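Local atomic coordinates of 3-Hydroxyacyl-CoA dehydrogenase (Ralstonia eutropha H16, PDB entry 4PZC), a protein that catalyses the NAD-dependent interconversion of (S)-3-hydroxyacyl-CoA, such as (S)-3-hydroxybutyryl-CoA, and the corresponding 3-oxoacyl-CoA. Residues 72-76 with 77-81; 153-156 with 157-161; 233-236 with 237-241. One frame throughout, in Å; residues are numbered along the deposited sequence.

How the contacts relate
All three contacts are short-range, and they follow one another along the chain without touching. Contact 1 and contact 2 belong to the NAD-binding Rossmann domain, their centres about 26 Å apart: the first begins at the end of the short edge strand 71-72, the second leads from strand 150-155 into helix 161-173. Contact 3 joins two helices of the C-terminal domain, with its nearest atoms about 15 Å from contact 2 and about 26 Å from contact 1. Each comes near a functional residue. T75 is about 6 Å between side chains from D33, an NAD-binding residue, I154 about 4 Å from H140, predicted to matter for catalysis, and I235 about 6 Å from N143, another NAD-binding residue.

Contact 1: residues 72-76 with 77-81; sequences KGSTS and YDDLK
The backbone N-H of S76 donates to S74 OG over 2.8 Å and closes an ST turn in the surface loop that leaves strand 71-72 of the Rossmann domain. A second, less certain partner of S74 OG is the carboxylate of D79: chi1 of 173° turns the S74 hydroxyl toward D79, to which it also donates. That bond, S74 OG to D79 OD2, measures 2.6 Å, but OD2 is modelled too close to S74 CB, so its exact length is doubtful. The hydroxyl of S76 adds a weak bond to S74 OG, which brings a third group to the same oxygen.

D79 is held a second time, through its backbone. Its N donates to S76 O over 3.3 Å, a fairly straight bond (157° at the hydrogen) that reaches the oxygen from above the carbonyl plane. Main chain and carboxylate of D79 thus both face the S74-S76 turn, and D79 OD1 lies alongside S76 CB at 3.6 Å. The K72 amine lies nearby without contact, and any effect of its charge on D79 would be slight.

After the turn, D79 to K81 run in 3-10 conformation, and L80 packs on V30 and V32 of strand 28-32. The Y77 side chain packs on V32, I34 and Q103, bringing its ring between this strand and helix 94-107. One face of the ring carries the carbonyl oxygen of T75, displaced from the centre toward the rim, and the nearest ring atom to T75 O is Y77 CE1, at 3.1 Å.

Contact 2: residues 153-156 with 157-161; sequences LIRG and LQTSD
The guanidinium of R155 has S160 O over one face, shifted toward the rim, while D161 OD1 meets its edge almost in plane. The D161 carboxylate stands steeply to it, the two planes 75° apart, so this is no flat two-oxygen pairing: both terminal nitrogens of R155 converge on one oxygen. R155 NH2 reaches D161 OD1 at 2.9 Å from above the carboxylate plane, and R155 NH1 reaches D161 OD1 at 3.2 Å on the anti lone pair. A bend at chi3 (68°) brings the guanidinium back over the loop, where NH2 also makes a weak bond to T159 O.

The loop itself is a type I turn from strand 150-155 into helix 161-173, closed by a weak bond of 3.3 Å from T159 N to G156 O. T159 points its side chain back at the strand end. Its OG1 accepts weakly from G156 N and has its main partner in F136 O, on the neighbouring strand. S160 takes the N-cap position, its OG bonded to T163 OG1 and D134 O.

Strand end and helix start are therefore joined by a salt bridge around the turn. With D161 in the first turn of the helix, its negative charge probably gains from the helix N-terminus as well as from R155.

Contact 3: residues 233-236 with 237-241; sequences DMIG and LDTML
I235 and M240 meet through I235 CG2 and M240 CG, 3.9 Å apart, at the junction where helix 228-235 gives way to helix 237-251 in the all-helical C-terminal domain. The same methyl also packs on T239, 3.8 Å from I235 CG2 to T239 CB, the two side chains crossing at about a right angle. M240, bent at both chi2 and chi3, folds its thioether back beside this methyl and packs on C194 and I197 of helix 189-205 and on M262 of helix 260-268.

G236 sits at the junction. It is both the first residue to leave the earlier helix, with a positive phi of 109°, and the N-cap of the next. Having no side chain, it avoids the carbonyl of I235 at this backbone angle and lets the D238 and T239 side chains close in. Its own carbonyl already works for the new helix: M240 N donates to G236 O over 2.9 Å, nearly straight (168°) and in the carbonyl plane. Across the break, T239 OG1 adds a weak bond of 3.4 Å to I235 O.

Further out, D233 and L237 lie side by side, pointing the same way. The D233 carboxylate is fixed by V279 N, Y280 N and the hydroxyl of Y282, which ties the end of the first helix to the C-terminal tail, while L237 is packed among F201, M265 and V266. On another side of the junction, D238 forms a salt bridge with K274, a predicted NAD-binding residue that D238 may therefore help to position. Chi1 of 61° sets the D238 carboxylate back over the N-cap, with D238 OD1 3.4 Å from G236 C.

Contact 1: residues 72-76 with 77-81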
loop_
_atom_site.group_PDB
_atom_site.type_symbol
_atom_site.label_atom_id
_atom_site.label_comp_id
_atom_site.label_asym_id
_atom_site.label_seq_id
_atom_site.Cartn_x
_atom_site.Cartn_y
_atom_site.Cartn_z
ATOM N N LYS A 72 6.366 36.604 -10.874
ATOM C CA LYS A 72 5.614 37.867 -10.788
ATOM C C LYS A 72 4.267 37.698 -10.064
ATOM O O LYS A 72 3.260 37.386 -10.695
ATOM C CB LYS A 72 5.417 38.442 -12.206
ATOM C CG LYS A 72 5.128 39.945 -12.276
ATOM C CD LYS A 72 5.812 40.627 -13.476
ATOM C CE LYS A 72 5.749 42.159 -13.430
ATOM N NZ LYS A 72 4.347 42.675 -13.366
ATOM N N GLY A 73 4.246 37.916 -8.745
ATOM C CA GLY A 73 3.021 37.715 -7.935
ATOM C C GLY A 73 2.120 38.939 -7.845
ATOM O O GLY A 73 2.534 39.948 -7.288
ATOM N N SER A 74 0.887 38.835 -8.360
ATOM C CA SER A 74 -0.063 39.970 -8.473
ATOM C C SER A 74 -1.402 39.746 -7.742
ATOM O O SER A 74 -1.656 38.657 -7.248
ATOM C CB SER A 74 -0.348 40.228 -9.957
ATOM O OG SER A 74 -1.375 41.195 -10.158
ATOM N N THR A 75 -2.235 40.787 -7.659
ATOM C CA THR A 75 -3.651 40.641 -7.253
ATOM C C THR A 75 -4.608 40.972 -8.399
ATOM O O THR A 75 -5.825 40.850 -8.249
ATOM C CB THR A 75 -4.037 41.520 -6.031
ATOM O OG1 THR A 75 -4.136 42.899 -6.413
ATOM C CG2 THR A 75 -3.018 41.393 -4.915
ATOM N N SER A 76 -4.055 41.412 -9.528
ATOM C CA SER A 76 -4.844 41.704 -10.711
ATOM C C SER A 76 -4.907 40.419 -11.481
ATOM O O SER A 76 -3.885 39.815 -11.791
ATOM C CB SER A 76 -4.183 42.780 -11.570
ATOM O OG SER A 76 -3.405 43.652 -10.768
ATOM N N TYR A 77 -6.113 40.015 -11.814
ATOM C CA TYR A 77 -6.321 38.737 -12.457
ATOM C C TYR A 77 -6.257 38.955 -13.966
ATOM O O TYR A 77 -6.285 37.995 -14.740
ATOM C CB TYR A 77 -7.644 38.129 -11.998
ATOM C CG TYR A 77 -7.929 38.443 -10.547
ATOM C CD1 TYR A 77 -8.518 39.670 -10.180
ATOM C CD2 TYR A 77 -7.596 37.541 -9.536
ATOM C CE1 TYR A 77 -8.775 39.983 -8.856
ATOM C CE2 TYR A 77 -7.849 37.845 -8.202
ATOM C CZ TYR A 77 -8.440 39.067 -7.868
ATOM O OH TYR A 77 -8.700 39.389 -6.555
ATOM N N ASP A 78 -6.159 40.226 -14.370
ATOM C CA ASP A 78 -5.800 40.588 -15.743
ATOM C C ASP A 78 -4.350 40.206 -16.075
ATOM O O ASP A 78 -4.014 40.041 -17.249
ATOM C CB ASP A 78 -6.048 42.084 -16.003
ATOM C CG ASP A 78 -7.519 42.394 -16.290
ATOM O OD1 ASP A 78 -7.927 42.240 -17.467
ATOM O OD2 ASP A 78 -8.256 42.796 -15.351
ATOM N N ASP A 79 -3.502 40.021 -15.060
ATOM C CA ASP A 79 -2.097 39.635 -15.295
ATOM C C ASP A 79 -1.994 38.256 -15.961
ATOM O O ASP A 79 -0.989 37.908 -16.577
ATOM C CB ASP A 79 -1.289 39.709 -13.984
ATOM C CG ASP A 79 -1.108 41.160 -13.484
ATOM O OD1 ASP A 79 -1.705 42.076 -14.079
ATOM O OD2 ASP A 79 -0.383 41.404 -12.498
ATOM N N LEU A 80 -3.085 37.510 -15.874
ATOM C CA LEU A 80 -3.204 36.207 -16.514
ATOM C C LEU A 80 -3.368 36.277 -18.040
ATOM O O LEU A 80 -3.404 35.235 -18.699
ATOM C CB LEU A 80 -4.372 35.433 -15.879
ATOM C CG LEU A 80 -4.262 35.296 -14.349
ATOM C CD1 LEU A 80 -5.430 34.524 -13.752
ATOM C CD2 LEU A 80 -2.936 34.655 -13.965
ATOM N N LYS A 81 -3.478 37.483 -18.599
ATOM C CA LYS A 81 -3.347 37.657 -20.047
ATOM C C LYS A 81 -1.884 37.419 -20.474
ATOM O O LYS A 81 -1.626 36.910 -21.564
ATOM C CB LYS A 81 -3.801 39.049 -20.504
ATOM C CG LYS A 81 -5.305 39.321 -20.445
ATOM C CD LYS A 81 -5.681 40.615 -21.188
ATOM C CE LYS A 81 -7.048 41.165 -20.796
ATOM N NZ LYS A 81 -8.126 40.611 -21.658
#

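Contact 2: residues 153-156 with 157-161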
loop_
_atom_site.group_PDB
_atom_site.type_symbol
_atom_site.label_atom_id
_atom_site.label_comp_id
_atom_site.label_asym_id
_atom_site.label_seq_id
_atom_site.Cartn_x
_atom_site.Cartn_y
_atom_site.Cartn_z
ATOM N N LEU A 153 -2.646 13.641 -14.284
ATOM C CA LEU A 153 -3.153 14.469 -15.360
ATOM C C LEU A 153 -4.477 13.880 -15.673
ATOM O O LEU A 153 -4.559 12.724 -16.042
ATOM C CB LEU A 153 -2.258 14.376 -16.585
ATOM C CG LEU A 153 -0.805 14.819 -16.390
ATOM C CD1 LEU A 153 -0.027 14.637 -17.697
ATOM C CD2 LEU A 153 -0.735 16.264 -15.893
ATOM N N ILE A 154 -5.527 14.655 -15.486
ATOM C CA ILE A 154 -6.845 14.094 -15.539
ATOM C C ILE A 154 -7.648 14.728 -16.659
ATOM O O ILE A 154 -7.930 15.935 -16.668
ATOM C CB ILE A 154 -7.582 14.244 -14.230
ATOM C CG1 ILE A 154 -6.695 13.791 -13.070
ATOM C CG2 ILE A 154 -8.864 13.434 -14.301
ATOM C CD1 ILE A 154 -6.250 14.894 -12.119
ATOM N N ARG A 155 -8.004 13.898 -17.622
ATOM C CA ARG A 155 -8.673 14.391 -18.777
ATOM C C ARG A 155 -10.114 14.387 -18.451
ATOM O O ARG A 155 -10.673 13.363 -18.059
ATOM C CB ARG A 155 -8.388 13.505 -19.975
ATOM C CG ARG A 155 -6.990 13.726 -20.480
ATOM C CD ARG A 155 -6.646 12.910 -21.712
ATOM N NE ARG A 155 -7.380 13.322 -22.914
ATOM C CZ ARG A 155 -6.904 13.207 -24.152
ATOM N NH1 ARG A 155 -5.671 12.736 -24.367
ATOM N NH2 ARG A 155 -7.646 13.591 -25.184
ATOM N N GLY A 156 -10.723 15.547 -18.591
ATOM C CA GLY A 156 -12.151 15.594 -18.751
ATOM C C GLY A 156 -12.470 14.833 -20.028
ATOM O O GLY A 156 -11.620 14.605 -20.893
ATOM N N LEU A 157 -13.720 14.439 -20.131
ATOM C CA LEU A 157 -14.289 13.916 -21.359
ATOM C C LEU A 157 -14.035 14.850 -22.565
ATOM O O LEU A 157 -14.112 14.411 -23.707
ATOM C CB LEU A 157 -15.795 13.743 -21.119
ATOM C CG LEU A 157 -16.606 12.825 -22.011
ATOM C CD1 LEU A 157 -16.003 11.430 -22.003
ATOM C CD2 LEU A 157 -18.059 12.781 -21.555
ATOM N N GLN A 158 -13.752 16.135 -22.308
ATOM C CA GLN A 158 -13.595 17.153 -23.361
ATOM C C GLN A 158 -12.162 17.491 -23.683
ATOM O O GLN A 158 -11.866 17.904 -24.795
ATOM C CB GLN A 158 -14.235 18.468 -22.950
ATOM C CG GLN A 158 -15.671 18.371 -22.515
ATOM C CD GLN A 158 -15.781 18.357 -21.021
ATOM O OE1 GLN A 158 -14.993 17.682 -20.343
ATOM N NE2 GLN A 158 -16.750 19.099 -20.487
ATOM N N THR A 159 -11.281 17.382 -22.698
ATOM C CA THR A 159 -9.891 17.752 -22.887
ATOM C C THR A 159 -9.435 17.240 -24.244
ATOM O O THR A 159 -9.742 16.123 -24.581
ATOM C CB THR A 159 -9.034 17.144 -21.775
ATOM O OG1 THR A 159 -9.561 17.551 -20.515
ATOM C CG2 THR A 159 -7.584 17.593 -21.876
ATOM N N SER A 160 -8.730 18.063 -25.023
ATOM C CA SER A 160 -8.233 17.662 -26.351
ATOM C C SER A 160 -6.951 16.909 -26.214
ATOM O O SER A 160 -6.250 17.044 -25.206
ATOM C CB SER A 160 -7.955 18.884 -27.231
ATOM O OG SER A 160 -6.934 19.712 -26.693
ATOM N N ASP A 161 -6.600 16.166 -27.253
ATOM C CA ASP A 161 -5.284 15.513 -27.286
ATOM C C ASP A 161 -4.155 16.540 -27.171
ATOM O O ASP A 161 -3.143 16.324 -26.487
ATOM C CB ASP A 161 -5.124 14.702 -28.568
ATOM C CG ASP A 161 -6.012 13.489 -28.590
ATOM O OD1 ASP A 161 -6.153 12.861 -27.527
ATOM O OD2 ASP A 161 -6.570 13.167 -29.658
#

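Contact 3: residues 233-236 with 237-241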
loop_
_atom_site.group_PDB
_atom_site.type_symbol
_atom_site.label_atom_id
_atom_site.label_comp_id
_atom_site.label_asym_id
_atom_site.label_seq_id
_atom_site.Cartn_x
_atom_site.Cartn_y
_atom_site.Cartn_z
ATOM N N ASP A 233 -4.087 9.256 10.083
ATOM C CA ASP A 233 -3.962 10.309 11.094
ATOM C C ASP A 233 -3.280 11.557 10.541
ATOM O O ASP A 233 -3.611 12.681 10.966
ATOM C CB ASP A 233 -3.238 9.795 12.360
ATOM C CG ASP A 233 -4.165 9.048 13.316
ATOM O OD1 ASP A 233 -5.382 8.968 13.026
ATOM O OD2 ASP A 233 -3.691 8.556 14.368
ATOM N N MET A 234 -2.363 11.357 9.585
ATOM C CA MET A 234 -1.668 12.459 8.897
ATOM C C MET A 234 -2.510 13.097 7.810
ATOM O O MET A 234 -2.488 14.288 7.618
ATOM C CB MET A 234 -0.401 11.948 8.237
ATOM C CG MET A 234 0.569 11.318 9.202
ATOM S SD MET A 234 1.834 10.337 8.374
ATOM C CE MET A 234 2.980 10.169 9.759
ATOM N N ILE A 235 -3.219 12.294 7.041
ATOM C CA ILE A 235 -4.121 12.845 6.049
ATOM C C ILE A 235 -5.265 13.631 6.689
ATOM O O ILE A 235 -5.613 14.688 6.214
ATOM C CB ILE A 235 -4.670 11.708 5.162
ATOM C CG1 ILE A 235 -3.611 11.345 4.137
ATOM C CG2 ILE A 235 -6.002 12.072 4.494
ATOM C CD1 ILE A 235 -3.621 9.875 3.775
ATOM N N GLY A 236 -5.835 13.101 7.764
ATOM C CA GLY A 236 -7.035 13.678 8.382
ATOM C C GLY A 236 -8.193 12.752 8.100
ATOM O O GLY A 236 -8.455 12.406 6.936
ATOM N N LEU A 237 -8.890 12.334 9.146
ATOM C CA LEU A 237 -9.945 11.330 8.981
ATOM C C LEU A 237 -11.189 11.912 8.335
ATOM O O LEU A 237 -11.925 11.242 7.596
ATOM C CB LEU A 237 -10.342 10.748 10.324
ATOM C CG LEU A 237 -9.212 10.088 11.097
ATOM C CD1 LEU A 237 -9.749 9.462 12.371
ATOM C CD2 LEU A 237 -8.471 9.074 10.232
ATOM N N ASP A 238 -11.447 13.165 8.665
ATOM C CA ASP A 238 -12.464 13.938 7.975
ATOM C C ASP A 238 -12.215 13.962 6.445
ATOM O O ASP A 238 -13.163 13.830 5.670
ATOM C CB ASP A 238 -12.536 15.351 8.577
ATOM C CG ASP A 238 -11.240 16.099 8.434
ATOM O OD1 ASP A 238 -10.155 15.479 8.550
ATOM O OD2 ASP A 238 -11.297 17.311 8.188
ATOM N N THR A 239 -10.947 14.095 6.044
ATOM C CA THR A 239 -10.528 14.034 4.652
ATOM C C THR A 239 -10.696 12.631 4.068
ATOM O O THR A 239 -11.214 12.448 2.942
ATOM C CB THR A 239 -9.034 14.367 4.520
ATOM O OG1 THR A 239 -8.734 15.537 5.283
ATOM C CG2 THR A 239 -8.634 14.570 3.032
ATOM N N MET A 240 -10.221 11.645 4.825
ATOM C CA MET A 240 -10.455 10.255 4.464
ATOM C C MET A 240 -11.935 9.915 4.304
ATOM O O MET A 240 -12.328 9.260 3.325
ATOM C CB MET A 240 -9.844 9.317 5.489
ATOM C CG MET A 240 -8.361 9.086 5.287
ATOM S SD MET A 240 -7.853 8.475 3.664
ATOM C CE MET A 240 -9.043 7.153 3.405
ATOM N N LEU A 241 -12.748 10.369 5.248
ATOM C CA LEU A 241 -14.169 10.057 5.227
ATOM C C LEU A 241 -14.833 10.645 3.974
ATOM O O LEU A 241 -15.624 10.003 3.282
ATOM C CB LEU A 241 -14.828 10.594 6.503
ATOM C CG LEU A 241 -16.330 10.342 6.626
ATOM C CD1 LEU A 241 -16.606 8.875 6.355
ATOM C CD2 LEU A 241 -16.874 10.762 7.984
#